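Local atomic coordinates of CENP-V/GFA domain-containing protein (PDB entry 3FAC), a protein that is of unknown function but belongs to the zinc-binding Gfa family and may act as a carbon-sulfur lyase. Residues R34-A39 with G89-I94; C7-I12 with W68-C73; F60-A65 with Q80-P85; E13-N18 with L43-V48; F20-R25 with A38-L43. All coordinates share one frame; numbering follows the deposited sequence.

From the N terminus, contact 2 opens at 7-12, contact 4 at 13-18, contact 5 at 20-25 and contact 1 at 34-39. Contact 5 closes at 38-43 and contact 4 at 43-48, so 5 lies within 4, and both within 2. Contact 3 opens at 60-65. Contact 2 closes at 68-73, crossing contact 3, which closes at 80-85. Contact 1 closes last, at 89-94, enclosing contact 3 and crossing contacts 2 and 4. Contact 4 pairs strands 11-14 and 46-50 of the three-stranded sheet; contact 1 pairs 38-42 with 87-91 of the five-stranded one. Contact 2 brings cysteines beside the two sheets together. Contact 5 adds a loop to strand 38-42, and contact 3 pairs two loops.

Contact 1: residues R34-A39 with G89-I94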
# COMPACT_ATOMS: atom_id res chain seq x y z
N ARG A 34 -8.10 4.93 6.09
CA ARG A 34 -6.75 4.36 6.09
C ARG A 34 -5.81 5.50 6.49
O ARG A 34 -5.07 5.40 7.47
CB ARG A 34 -6.36 3.88 4.70
CG ARG A 34 -6.48 2.40 4.40
CD ARG A 34 -6.16 2.23 2.92
NE ARG A 34 -6.19 0.85 2.45
CZ ARG A 34 -6.21 0.53 1.15
NH1 ARG A 34 -6.21 1.49 0.24
NH2 ARG A 34 -6.22 -0.75 0.78
N GLY A 35 -5.84 6.57 5.69
CA GLY A 35 -5.02 7.73 5.94
C GLY A 35 -3.63 7.70 5.32
O GLY A 35 -2.88 8.68 5.41
N ALA A 36 -3.28 6.59 4.68
CA ALA A 36 -1.97 6.45 4.07
C ALA A 36 -1.79 7.13 2.72
O ALA A 36 -2.76 7.48 2.05
CB ALA A 36 -1.63 4.97 3.94
N ILE A 37 -0.53 7.32 2.34
CA ILE A 37 -0.16 7.93 1.06
C ILE A 37 0.32 6.76 0.20
O ILE A 37 1.23 6.04 0.60
CB ILE A 37 0.98 8.95 1.23
CG1 ILE A 37 0.49 10.16 2.03
CG2 ILE A 37 1.50 9.39 -0.12
CD1 ILE A 37 1.56 11.21 2.29
N ALA A 38 -0.29 6.58 -0.96
CA ALA A 38 0.09 5.47 -1.83
C ALA A 38 0.86 5.87 -3.09
O ALA A 38 0.91 7.04 -3.46
CB ALA A 38 -1.16 4.68 -2.22
N ALA A 39 1.46 4.86 -3.71
CA ALA A 39 2.23 5.00 -4.94
C ALA A 39 1.97 3.73 -5.74
O ALA A 39 1.86 2.65 -5.16
CB ALA A 39 3.71 5.14 -4.63
N GLY A 89 -1.41 -0.54 -4.84
CA GLY A 89 -1.27 0.73 -4.16
C GLY A 89 -0.45 0.39 -2.95
O GLY A 89 -0.87 -0.43 -2.13
N VAL A 90 0.73 0.99 -2.82
CA VAL A 90 1.61 0.69 -1.70
C VAL A 90 1.70 1.81 -0.67
O VAL A 90 1.71 2.99 -1.02
CB VAL A 90 3.04 0.37 -2.18
CG1 VAL A 90 3.93 -0.01 -0.99
CG2 VAL A 90 3.01 -0.77 -3.18
N ASN A 91 1.77 1.43 0.60
CA ASN A 91 1.89 2.38 1.70
C ASN A 91 3.34 2.89 1.69
O ASN A 91 4.27 2.16 2.07
CB ASN A 91 1.60 1.66 3.02
CG ASN A 91 1.38 2.62 4.18
OD1 ASN A 91 2.02 3.66 4.27
ND2 ASN A 91 0.47 2.25 5.07
N VAL A 92 3.54 4.14 1.27
CA VAL A 92 4.89 4.72 1.21
C VAL A 92 5.62 4.67 2.55
O VAL A 92 6.84 4.54 2.59
CB VAL A 92 4.85 6.21 0.73
CG1 VAL A 92 4.10 6.32 -0.59
CG2 VAL A 92 4.21 7.09 1.79
N ALA A 93 4.88 4.78 3.64
CA ALA A 93 5.47 4.77 4.97
C ALA A 93 6.10 3.44 5.37
O ALA A 93 6.89 3.40 6.31
CB ALA A 93 4.44 5.19 6.00
N ILE A 94 5.77 2.36 4.69
CA ILE A 94 6.38 1.08 5.04
C ILE A 94 7.70 0.89 4.28
O ILE A 94 8.52 0.05 4.65
CB ILE A 94 5.44 -0.14 4.74
CG1 ILE A 94 5.26 -0.33 3.24
CG2 ILE A 94 4.09 0.07 5.41
CD1 ILE A 94 4.62 -1.66 2.87
O HOH W 1 1.57 6.41 4.15
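Ile37 and Val92 form the tight part of this contact, at an edge of the five-stranded antiparallel sheet of the beta-tent fold. The weakly bonded strand 38-42 is one edge strand, and strand 87-91 is its neighbour. Val92 N donates to Ile37 O at 3.1 Å. The bond is straight, 171° at the hydrogen, and runs nearly along the C=O axis. Both methyls of Val92 also lie against Ile37 O, CG1 at 3.1 Å and CG2 at 3.4 Å. Val92 CG2 also meets Ile37 CB at 3.8 Å, with the two side chains crossing obliquely. Further along, Val90 N donates to Ala39 O at 3.1 Å. The return bond, Ala39 N to Val90 O, is weak and bent. The side chain of Val90 packs on Ile12 of the other sheet. The side near Ala36 is looser and partly exposed. There chi1 of -166° carries the Asn91 amide across to Ala36 CB, 3.6 Å from Asn91 ND2. That ND2 is held from elsewhere, by Tyr76 O. Asn91 OD1 accepts from Ala93 N in an Asx turn. A water also donates to Asn91 OD1 at 2.8 Å and accepts from Ile37 N at 2.9 Å.

Contact 2: residues C7-I12 with W68-C73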
# COMPACT_ATOMS: atom_id res chain seq x y z
N CYS A 7 4.98 -4.42 13.05
CA CYS A 7 5.27 -5.67 13.75
C CYS A 7 6.50 -6.32 13.15
O CYS A 7 7.25 -7.03 13.83
CB CYS A 7 4.08 -6.65 13.64
SG CYS A 7 3.22 -6.64 12.01
N GLY A 8 6.72 -6.07 11.86
CA GLY A 8 7.85 -6.64 11.17
C GLY A 8 7.51 -8.02 10.64
O GLY A 8 8.34 -8.70 10.03
N ALA A 9 6.27 -8.44 10.87
CA ALA A 9 5.79 -9.74 10.42
C ALA A 9 5.71 -9.83 8.90
O ALA A 9 5.95 -10.89 8.32
CB ALA A 9 4.40 -10.02 11.02
N VAL A 10 5.38 -8.72 8.26
CA VAL A 10 5.25 -8.71 6.81
C VAL A 10 6.36 -7.93 6.09
O VAL A 10 6.73 -6.83 6.50
CB VAL A 10 3.89 -8.09 6.40
CG1 VAL A 10 3.60 -8.40 4.95
CG2 VAL A 10 2.78 -8.60 7.30
N GLU A 11 6.88 -8.52 5.02
CA GLU A 11 7.91 -7.86 4.22
C GLU A 11 7.65 -8.05 2.74
O GLU A 11 7.50 -9.18 2.26
CB GLU A 11 9.31 -8.39 4.54
CG GLU A 11 10.38 -7.67 3.71
CD GLU A 11 11.80 -8.09 4.03
OE1 GLU A 11 12.16 -8.07 5.23
OE2 GLU A 11 12.55 -8.41 3.09
N ILE A 12 7.60 -6.95 2.01
CA ILE A 12 7.38 -7.02 0.58
C ILE A 12 8.63 -6.57 -0.17
O ILE A 12 9.57 -6.03 0.43
CB ILE A 12 6.18 -6.14 0.14
CG1 ILE A 12 6.43 -4.69 0.54
CG2 ILE A 12 4.90 -6.65 0.78
CD1 ILE A 12 5.39 -3.73 0.00
N TRP A 68 -4.95 -5.26 1.75
CA TRP A 68 -4.30 -6.14 2.71
C TRP A 68 -3.71 -5.33 3.86
O TRP A 68 -3.28 -4.20 3.67
CB TRP A 68 -3.16 -6.94 2.06
CG TRP A 68 -3.51 -7.54 0.75
CD1 TRP A 68 -3.46 -6.92 -0.47
CD2 TRP A 68 -3.97 -8.87 0.51
NE1 TRP A 68 -3.87 -7.79 -1.45
CE2 TRP A 68 -4.19 -8.99 -0.88
CE3 TRP A 68 -4.23 -9.97 1.33
CZ2 TRP A 68 -4.65 -10.18 -1.47
CZ3 TRP A 68 -4.69 -11.16 0.75
CH2 TRP A 68 -4.90 -11.25 -0.64
N PHE A 69 -3.71 -5.93 5.05
CA PHE A 69 -3.15 -5.27 6.23
C PHE A 69 -2.68 -6.34 7.21
O PHE A 69 -3.28 -7.41 7.31
CB PHE A 69 -4.19 -4.33 6.87
CG PHE A 69 -5.31 -5.04 7.59
CD1 PHE A 69 -5.12 -5.55 8.87
CD2 PHE A 69 -6.56 -5.16 6.99
CE1 PHE A 69 -6.17 -6.17 9.55
CE2 PHE A 69 -7.61 -5.78 7.66
CZ PHE A 69 -7.41 -6.29 8.94
N CYS A 70 -1.60 -6.04 7.92
CA CYS A 70 -1.03 -6.95 8.89
C CYS A 70 -1.98 -7.19 10.06
O CYS A 70 -2.42 -6.24 10.71
CB CYS A 70 0.30 -6.38 9.40
SG CYS A 70 1.12 -7.40 10.62
N ARG A 71 -2.30 -8.45 10.35
CA ARG A 71 -3.23 -8.78 11.43
C ARG A 71 -2.70 -8.45 12.82
O ARG A 71 -3.47 -8.33 13.77
CB ARG A 71 -3.60 -10.27 11.38
CG ARG A 71 -2.44 -11.20 11.70
CD ARG A 71 -2.70 -12.64 11.27
NE ARG A 71 -3.79 -13.27 12.02
CZ ARG A 71 -3.72 -13.61 13.31
NH1 ARG A 71 -2.62 -13.38 14.01
NH2 ARG A 71 -4.77 -14.17 13.90
N THR A 72 -1.38 -8.29 12.94
CA THR A 72 -0.78 -8.00 14.24
C THR A 72 -0.69 -6.51 14.56
O THR A 72 -1.22 -6.07 15.58
CB THR A 72 0.64 -8.62 14.33
OG1 THR A 72 0.56 -10.02 14.05
CG2 THR A 72 1.21 -8.44 15.73
N CYS A 73 -0.02 -5.75 13.71
CA CYS A 73 0.13 -4.32 13.94
C CYS A 73 -0.95 -3.49 13.25
O CYS A 73 -1.05 -2.27 13.46
CB CYS A 73 1.54 -3.87 13.52
SG CYS A 73 2.04 -4.36 11.85
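Cys70 SG receives two weak bonds from backbone amides, those of Thr72 and Cys73, and has Val10 CG2 beside it across the contact. It sits in a Cys-Arg-Thr-Cys turn, residues 70-73, that follows strand 66-70. Together with Cys5 and Cys7 this makes a four-cysteine cluster, consistent with the structural zinc site of the Gfa family. No metal is modelled between these sulfurs. The Thr72 N to Cys70 SG distance is 3.5 Å, but the place of the sulfur is itself uncertain. Cys7 SG is modelled as disulfide-bonded to Cys5 and lies 2.6 Å from Cys73 SG. The two links cannot both be full disulfides, and 2.6 Å is long for such a bond. Cys7 SG and Cys70 SG clash, so the exact state of the sulfurs is doubtful. The crowding might also fit a metal-type cysteine cluster. The carbon contacts are clearer. The buried Val10 touches Cys70 CB with CG2 at 3.9 Å. A chi1 of 180° sends the Cys70 sulfur across to segment 7-12, where Ala9 CB lies loosely near it. The Thr72 hydroxyl turns elsewhere and bonds Asn54 OD1. Its methyl stays on this side, and Thr72 CG2 rests 4.0 Å from Cys7 CB.

Contact 3: residues F60-A65 with Q80-P85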
# COMPACT_ATOMS: atom_id res chain seq x y z
N PHE A 60 -14.84 -4.90 -0.39
CA PHE A 60 -16.14 -4.26 -0.18
C PHE A 60 -16.69 -3.65 -1.46
O PHE A 60 -15.99 -3.59 -2.48
CB PHE A 60 -16.02 -3.20 0.92
CG PHE A 60 -15.24 -1.97 0.52
CD1 PHE A 60 -15.87 -0.91 -0.13
CD2 PHE A 60 -13.89 -1.87 0.80
CE1 PHE A 60 -15.16 0.23 -0.48
CE2 PHE A 60 -13.17 -0.74 0.44
CZ PHE A 60 -13.80 0.32 -0.20
N GLY A 61 -17.94 -3.20 -1.41
CA GLY A 61 -18.56 -2.59 -2.57
C GLY A 61 -18.56 -3.53 -3.76
O GLY A 61 -19.26 -4.55 -3.77
N THR A 62 -17.76 -3.20 -4.77
CA THR A 62 -17.66 -4.03 -5.96
C THR A 62 -16.78 -5.25 -5.68
O THR A 62 -16.72 -6.18 -6.48
CB THR A 62 -17.03 -3.26 -7.14
OG1 THR A 62 -15.71 -2.84 -6.78
CG2 THR A 62 -17.87 -2.03 -7.47
N ARG A 63 -16.10 -5.24 -4.53
CA ARG A 63 -15.22 -6.33 -4.15
C ARG A 63 -14.15 -6.52 -5.22
O ARG A 63 -13.59 -7.61 -5.38
CB ARG A 63 -16.01 -7.63 -3.96
CG ARG A 63 -16.99 -7.59 -2.80
CD ARG A 63 -17.78 -8.88 -2.69
NE ARG A 63 -17.00 -9.99 -2.13
CZ ARG A 63 -16.67 -10.11 -0.85
NH1 ARG A 63 -17.04 -9.19 0.03
NH2 ARG A 63 -15.99 -11.18 -0.44
N THR A 64 -13.89 -5.45 -5.96
CA THR A 64 -12.90 -5.46 -7.03
C THR A 64 -11.53 -5.22 -6.40
O THR A 64 -10.61 -6.03 -6.55
CB THR A 64 -13.16 -4.33 -8.05
OG1 THR A 64 -14.49 -4.45 -8.57
CG2 THR A 64 -12.16 -4.41 -9.20
N ALA A 65 -11.41 -4.10 -5.70
CA ALA A 65 -10.16 -3.74 -5.04
C ALA A 65 -9.85 -4.73 -3.92
O ALA A 65 -10.74 -5.19 -3.21
CB ALA A 65 -10.26 -2.33 -4.48
N GLN A 80 -4.74 -3.98 -4.26
CA GLN A 80 -4.91 -4.07 -5.70
C GLN A 80 -6.01 -3.10 -6.10
O GLN A 80 -7.20 -3.39 -5.95
CB GLN A 80 -5.29 -5.49 -6.11
CG GLN A 80 -5.50 -5.67 -7.61
CD GLN A 80 -5.89 -7.08 -7.98
OE1 GLN A 80 -5.14 -8.03 -7.74
NE2 GLN A 80 -7.07 -7.23 -8.57
N ARG A 81 -5.60 -1.93 -6.61
CA ARG A 81 -6.53 -0.89 -7.04
C ARG A 81 -7.78 -1.44 -7.71
O ARG A 81 -7.77 -2.52 -8.32
CB ARG A 81 -5.83 0.07 -8.00
CG ARG A 81 -4.70 0.87 -7.39
CD ARG A 81 -4.20 1.93 -8.37
NE ARG A 81 -3.14 2.75 -7.80
CZ ARG A 81 -3.27 3.51 -6.71
NH1 ARG A 81 -4.43 3.55 -6.06
NH2 ARG A 81 -2.25 4.22 -6.27
N ARG A 82 -8.87 -0.68 -7.61
CA ARG A 82 -10.14 -1.08 -8.21
C ARG A 82 -10.34 -0.43 -9.57
O ARG A 82 -11.19 -0.85 -10.35
CB ARG A 82 -11.30 -0.73 -7.28
CG ARG A 82 -12.66 -0.72 -7.96
CD ARG A 82 -13.83 -0.52 -7.01
NE ARG A 82 -15.06 -0.19 -7.72
CZ ARG A 82 -15.37 1.02 -8.15
NH1 ARG A 82 -14.54 2.04 -7.94
NH2 ARG A 82 -16.51 1.23 -8.79
N SER A 83 -9.54 0.60 -9.85
CA SER A 83 -9.53 1.22 -11.17
C SER A 83 -8.64 0.44 -12.14
O SER A 83 -8.96 0.32 -13.32
CB SER A 83 -9.05 2.67 -11.08
OG SER A 83 -7.65 2.73 -10.86
N ASN A 84 -7.54 -0.09 -11.63
CA ASN A 84 -6.61 -0.86 -12.44
C ASN A 84 -6.20 -2.17 -11.77
O ASN A 84 -5.35 -2.18 -10.88
CB ASN A 84 -5.37 -0.03 -12.77
CG ASN A 84 -4.66 -0.51 -14.02
OD1 ASN A 84 -4.68 -1.70 -14.34
ND2 ASN A 84 -4.03 0.41 -14.74
N PRO A 85 -6.82 -3.26 -12.20
CA PRO A 85 -6.48 -4.59 -11.67
C PRO A 85 -5.04 -5.05 -11.93
O PRO A 85 -4.63 -6.12 -11.47
CB PRO A 85 -7.51 -5.50 -12.34
CG PRO A 85 -8.70 -4.60 -12.45
CD PRO A 85 -8.09 -3.31 -12.94
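Arg82 stretches out across two threonines, Thr62 and Thr64, and meets each at about a right angle. Its first torsion (chi1 163°) sets CG opposite the main-chain nitrogen, and the chain stays extended from CG to NE. The aliphatic part therefore lies along segment 60-65, from Ala65 to Thr64 to Thr62. At the root, Arg82 CB touches Ala65 CB at 3.4 Å, a tight apolar contact. Next along, Arg82 CG faces Thr64 CB at 3.6 Å. At the far end, Arg82 NE points to Thr62 OG1 at 2.9 Å. The oxygen lies at the edge of the guanidinium, in its plane, but the bond is bent to 123° and weak. The methyl of Thr62 adds a second touch, with CG2 3.4 Å from Arg82 NE. The two hydroxyls are linked to each other as well, Thr62 OG1 to Thr64 OG1 at 2.7 Å. Either may be the donor. This bond helps fix the rotation of both threonines beside the arginine chain. Near the root of the arginine, Ala65 CA makes a CA-H...O contact with Gln80 O at 3.1 Å. Ala65 is buried, whereas Thr62 and Arg82 are exposed, so the polar end of the contact is its outer end. Thr62 is held in a type II' turn from Phe60 to Arg63. Gly61 takes the second position, where positive phi suits glycine. Arg63 N donates to Phe60 O at 2.6 Å to close the turn. Both segments are hairpin connections of the five-stranded antiparallel sheet. Loop 60-65 links strands 55-58 and 66-70. Loop 80-85 leads from strand 76-80 to strand 87-91.

Contact 4: residues E13-N18 with L43-V48; sequences EVELLN and LSDLRV
Arg47 lies over Glu13 on one face of the antiparallel three-stranded sheet, where strand 46-50 runs beside strand 11-14. Its CB is 3.8 Å from Glu13 O. The chain then runs on and turns about its CG-CD bond (chi3 83°), which folds the guanidinium back over the glutamate. CZ sits 3.8 Å from Glu13 CB, which lies over one face of the guanidinium. NH2 meets the next methylene, with Glu13 CG at 3.5 Å. NH1 goes to the carboxylate and forms a salt bridge with Glu13 OE2 at 3.4 Å. That bond is straight, 173° at the hydrogen, but long and weak. OE2 lies at the guanidinium edge, in its plane, while the carboxylate and guanidinium planes stand 88° apart. Beneath the charged pair, Glu13 and Arg47 bond through their backbones. Glu13 N donates to Arg47 O at 2.7 Å, and Arg47 N donates to Glu13 O at 2.9 Å. Further on, Glu15 N donates to Asp45 O at 3.0 Å. A water lies within bonding distance of both Glu13 O and Asp45 O and probably links them. The other face of the sheet is apolar. There Val14 CG2 meets Leu46 CB at 4.0 Å, and Leu46 goes on to touch Tyr88 and Val90 of the five-stranded sheet. Val14 touches Ala41 of the same sheet. The chemistry thus divides by face: hydrocarbon packed between the sheets, and an outer charged pair. Perpendicular planes and a single long N-H bond make that ion pair one-pronged and weak, while two backbone bonds also join its residues.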
# COMPACT_ATOMS: atom_id res chain seq x y z
N GLU A 13 8.63 -6.81 -1.47
CA GLU A 13 9.73 -6.43 -2.35
C GLU A 13 9.03 -5.80 -3.54
O GLU A 13 8.49 -6.51 -4.39
CB GLU A 13 10.50 -7.68 -2.78
CG GLU A 13 11.99 -7.49 -2.99
CD GLU A 13 12.33 -6.75 -4.27
OE1 GLU A 13 11.85 -5.61 -4.46
OE2 GLU A 13 13.09 -7.32 -5.09
N VAL A 14 9.02 -4.47 -3.61
CA VAL A 14 8.32 -3.79 -4.70
C VAL A 14 9.09 -2.73 -5.47
O VAL A 14 9.94 -2.03 -4.92
CB VAL A 14 7.00 -3.16 -4.18
CG1 VAL A 14 7.31 -2.12 -3.12
CG2 VAL A 14 6.23 -2.54 -5.32
N GLU A 15 8.79 -2.64 -6.77
CA GLU A 15 9.41 -1.66 -7.65
C GLU A 15 8.31 -0.68 -8.03
O GLU A 15 7.31 -1.07 -8.64
CB GLU A 15 9.95 -2.33 -8.92
CG GLU A 15 11.04 -3.36 -8.68
CD GLU A 15 12.28 -2.77 -8.03
OE1 GLU A 15 12.77 -1.74 -8.54
OE2 GLU A 15 12.76 -3.33 -7.02
N LEU A 16 8.49 0.59 -7.68
CA LEU A 16 7.50 1.61 -7.99
C LEU A 16 7.46 1.95 -9.46
O LEU A 16 8.50 2.13 -10.10
CB LEU A 16 7.77 2.88 -7.18
CG LEU A 16 7.83 2.73 -5.67
CD1 LEU A 16 8.13 4.08 -5.04
CD2 LEU A 16 6.52 2.17 -5.14
N LEU A 17 6.25 2.06 -10.00
CA LEU A 17 6.07 2.40 -11.41
C LEU A 17 6.72 3.72 -11.76
O LEU A 17 7.60 3.78 -12.62
CB LEU A 17 4.59 2.46 -11.75
CG LEU A 17 4.26 2.95 -13.17
CD1 LEU A 17 4.86 2.00 -14.20
CD2 LEU A 17 2.75 3.05 -13.34
N ASN A 18 6.29 4.79 -11.11
CA ASN A 18 6.83 6.12 -11.38
C ASN A 18 7.23 6.82 -10.10
O ASN A 18 6.76 7.92 -9.81
CB ASN A 18 5.79 6.95 -12.14
CG ASN A 18 6.38 8.22 -12.73
OD1 ASN A 18 7.34 8.17 -13.51
ND2 ASN A 18 5.81 9.37 -12.38
N LEU A 43 1.69 -5.22 -11.26
CA LEU A 43 1.46 -6.50 -10.59
C LEU A 43 2.74 -7.33 -10.52
O LEU A 43 3.03 -7.96 -9.50
CB LEU A 43 0.39 -7.32 -11.32
CG LEU A 43 -1.08 -6.93 -11.19
CD1 LEU A 43 -1.92 -7.93 -11.98
CD2 LEU A 43 -1.50 -6.92 -9.73
N SER A 44 3.48 -7.34 -11.62
CA SER A 44 4.72 -8.10 -11.70
C SER A 44 5.90 -7.41 -11.03
O SER A 44 7.04 -7.85 -11.16
CB SER A 44 5.05 -8.42 -13.16
OG SER A 44 4.96 -7.25 -13.97
N ASP A 45 5.64 -6.31 -10.32
CA ASP A 45 6.70 -5.60 -9.63
C ASP A 45 6.61 -5.72 -8.11
O ASP A 45 7.46 -5.20 -7.39
CB ASP A 45 6.71 -4.11 -10.02
CG ASP A 45 7.17 -3.88 -11.45
OD1 ASP A 45 8.21 -4.45 -11.84
OD2 ASP A 45 6.50 -3.11 -12.17
N LEU A 46 5.59 -6.42 -7.62
CA LEU A 46 5.41 -6.59 -6.18
C LEU A 46 5.47 -8.06 -5.77
O LEU A 46 4.77 -8.90 -6.33
CB LEU A 46 4.09 -5.94 -5.73
CG LEU A 46 3.80 -5.82 -4.23
CD1 LEU A 46 2.78 -4.72 -4.00
CD2 LEU A 46 3.30 -7.15 -3.67
N ARG A 47 6.29 -8.34 -4.77
CA ARG A 47 6.46 -9.70 -4.27
C ARG A 47 6.46 -9.74 -2.74
O ARG A 47 7.23 -9.04 -2.09
CB ARG A 47 7.78 -10.26 -4.81
CG ARG A 47 7.96 -11.76 -4.59
CD ARG A 47 9.26 -12.29 -5.19
NE ARG A 47 10.43 -12.09 -4.33
CZ ARG A 47 11.24 -11.04 -4.38
NH1 ARG A 47 11.03 -10.07 -5.25
NH2 ARG A 47 12.28 -10.97 -3.55
N VAL A 48 5.58 -10.56 -2.17
CA VAL A 48 5.49 -10.71 -0.72
C VAL A 48 6.62 -11.61 -0.24
O VAL A 48 6.61 -12.82 -0.46
CB VAL A 48 4.13 -11.32 -0.32
CG1 VAL A 48 4.10 -11.60 1.18
CG2 VAL A 48 3.00 -10.38 -0.70
O HOH W 2 9.83 -6.36 -6.86
O HOH W 3 6.17 -1.09 -10.84

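Contact 5: residues F20-R25 with A38-L43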
# COMPACT_ATOMS: atom_id res chain seq x y z
N PHE A 20 7.78 8.36 -6.49
CA PHE A 20 6.84 8.99 -5.57
C PHE A 20 6.19 10.20 -6.22
O PHE A 20 5.32 10.85 -5.64
CB PHE A 20 7.59 9.44 -4.31
CG PHE A 20 8.36 8.33 -3.65
CD1 PHE A 20 7.73 7.43 -2.80
CD2 PHE A 20 9.71 8.17 -3.91
CE1 PHE A 20 8.43 6.39 -2.22
CE2 PHE A 20 10.43 7.13 -3.33
CZ PHE A 20 9.79 6.24 -2.48
N ALA A 21 6.63 10.49 -7.44
CA ALA A 21 6.11 11.63 -8.20
C ALA A 21 4.59 11.75 -8.17
O ALA A 21 4.06 12.86 -8.19
CB ALA A 21 6.59 11.54 -9.64
N ASP A 22 3.90 10.62 -8.11
CA ASP A 22 2.44 10.64 -8.10
C ASP A 22 1.77 10.10 -6.84
O ASP A 22 0.67 9.56 -6.91
CB ASP A 22 1.90 9.88 -9.32
CG ASP A 22 2.48 8.48 -9.44
OD1 ASP A 22 2.33 7.69 -8.48
OD2 ASP A 22 3.08 8.18 -10.49
N ALA A 23 2.43 10.26 -5.70
CA ALA A 23 1.87 9.79 -4.43
C ALA A 23 0.65 10.65 -4.08
O ALA A 23 0.79 11.83 -3.74
CB ALA A 23 2.91 9.88 -3.33
N ARG A 24 -0.53 10.05 -4.15
CA ARG A 24 -1.77 10.77 -3.85
C ARG A 24 -2.44 10.28 -2.56
O ARG A 24 -1.79 9.69 -1.70
CB ARG A 24 -2.74 10.64 -5.03
CG ARG A 24 -2.13 11.02 -6.37
CD ARG A 24 -3.13 10.89 -7.51
NE ARG A 24 -4.23 11.85 -7.40
CZ ARG A 24 -5.22 11.96 -8.28
NH1 ARG A 24 -5.26 11.17 -9.34
NH2 ARG A 24 -6.18 12.86 -8.09
N ARG A 25 -3.75 10.51 -2.45
CA ARG A 25 -4.50 10.11 -1.27
C ARG A 25 -6.00 9.99 -1.54
O ARG A 25 -6.71 10.99 -1.51
CB ARG A 25 -4.27 11.13 -0.15
CG ARG A 25 -3.46 10.64 1.03
CD ARG A 25 -2.92 11.81 1.84
NE ARG A 25 -2.37 11.40 3.13
CZ ARG A 25 -1.45 12.09 3.79
NH1 ARG A 25 -0.96 13.22 3.28
NH2 ARG A 25 -1.01 11.66 4.96
N ALA A 38 -0.29 6.58 -0.96
CA ALA A 38 0.09 5.47 -1.83
C ALA A 38 0.86 5.87 -3.09
O ALA A 38 0.91 7.04 -3.46
CB ALA A 38 -1.16 4.68 -2.22
N ALA A 39 1.46 4.86 -3.71
CA ALA A 39 2.23 5.00 -4.94
C ALA A 39 1.97 3.73 -5.74
O ALA A 39 1.86 2.65 -5.16
CB ALA A 39 3.71 5.14 -4.63
N THR A 40 1.87 3.85 -7.06
CA THR A 40 1.57 2.70 -7.91
C THR A 40 2.72 1.70 -8.12
O THR A 40 3.88 2.01 -7.85
CB THR A 40 1.08 3.17 -9.30
OG1 THR A 40 -0.07 4.01 -9.14
CG2 THR A 40 0.69 1.99 -10.18
N ALA A 41 2.37 0.51 -8.59
CA ALA A 41 3.33 -0.56 -8.87
C ALA A 41 2.68 -1.67 -9.70
O ALA A 41 1.62 -2.17 -9.35
CB ALA A 41 3.87 -1.13 -7.56
N ARG A 42 3.32 -2.04 -10.81
CA ARG A 42 2.80 -3.10 -11.67
C ARG A 42 2.66 -4.39 -10.88
O ARG A 42 3.43 -4.64 -9.95
CB ARG A 42 3.74 -3.34 -12.86
CG ARG A 42 4.02 -2.12 -13.72
CD ARG A 42 5.07 -2.44 -14.77
NE ARG A 42 5.44 -1.28 -15.58
CZ ARG A 42 4.64 -0.70 -16.47
NH1 ARG A 42 3.41 -1.17 -16.67
NH2 ARG A 42 5.06 0.35 -17.16
N LEU A 43 1.69 -5.22 -11.26
CA LEU A 43 1.46 -6.50 -10.59
C LEU A 43 2.74 -7.33 -10.52
O LEU A 43 3.03 -7.96 -9.50
CB LEU A 43 0.39 -7.32 -11.32
CG LEU A 43 -1.08 -6.93 -11.19
CD1 LEU A 43 -1.92 -7.93 -11.98
CD2 LEU A 43 -1.50 -6.92 -9.73
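The backbone of Ala23 and Arg24 passes close to Ala38 O, with Ala23 CA 3.1 Å from that oxygen in a CA-H...O contact. Arg24 N also points at Ala38 O, but at 3.4 Å and 128° at the hydrogen the bond is weak. Ala23 CB adds a third approach to the same oxygen, at 3.5 Å. Ala23 is buried, and its methyl also packs on Ile37. Strand 38-42 is an outermost strand of the five-stranded antiparallel sheet, and it bonds strand 87-91 along its inner edge, as at Ala41 with Tyr88. Segment 20-25 approaches the strand from the other edge. It is a loop between strand 11-14 and helix 31-34, and it enters through a type I turn from Phe20 to Ala23. Ala23 N donates to Phe20 O at 3.0 Å to close that turn. Asp22 follows, partly exposed. Its CG sits between its own backbone N and carbonyl carbon (chi1 53°), which brings the carboxylate closer to the strand. The approach stays loose, with Asp22 OD1 4.1 Å from Thr40 N and 4.4 Å from Thr40 OG1. The Arg24 side chain departs from the strand and touches Thr109, the last modelled residue.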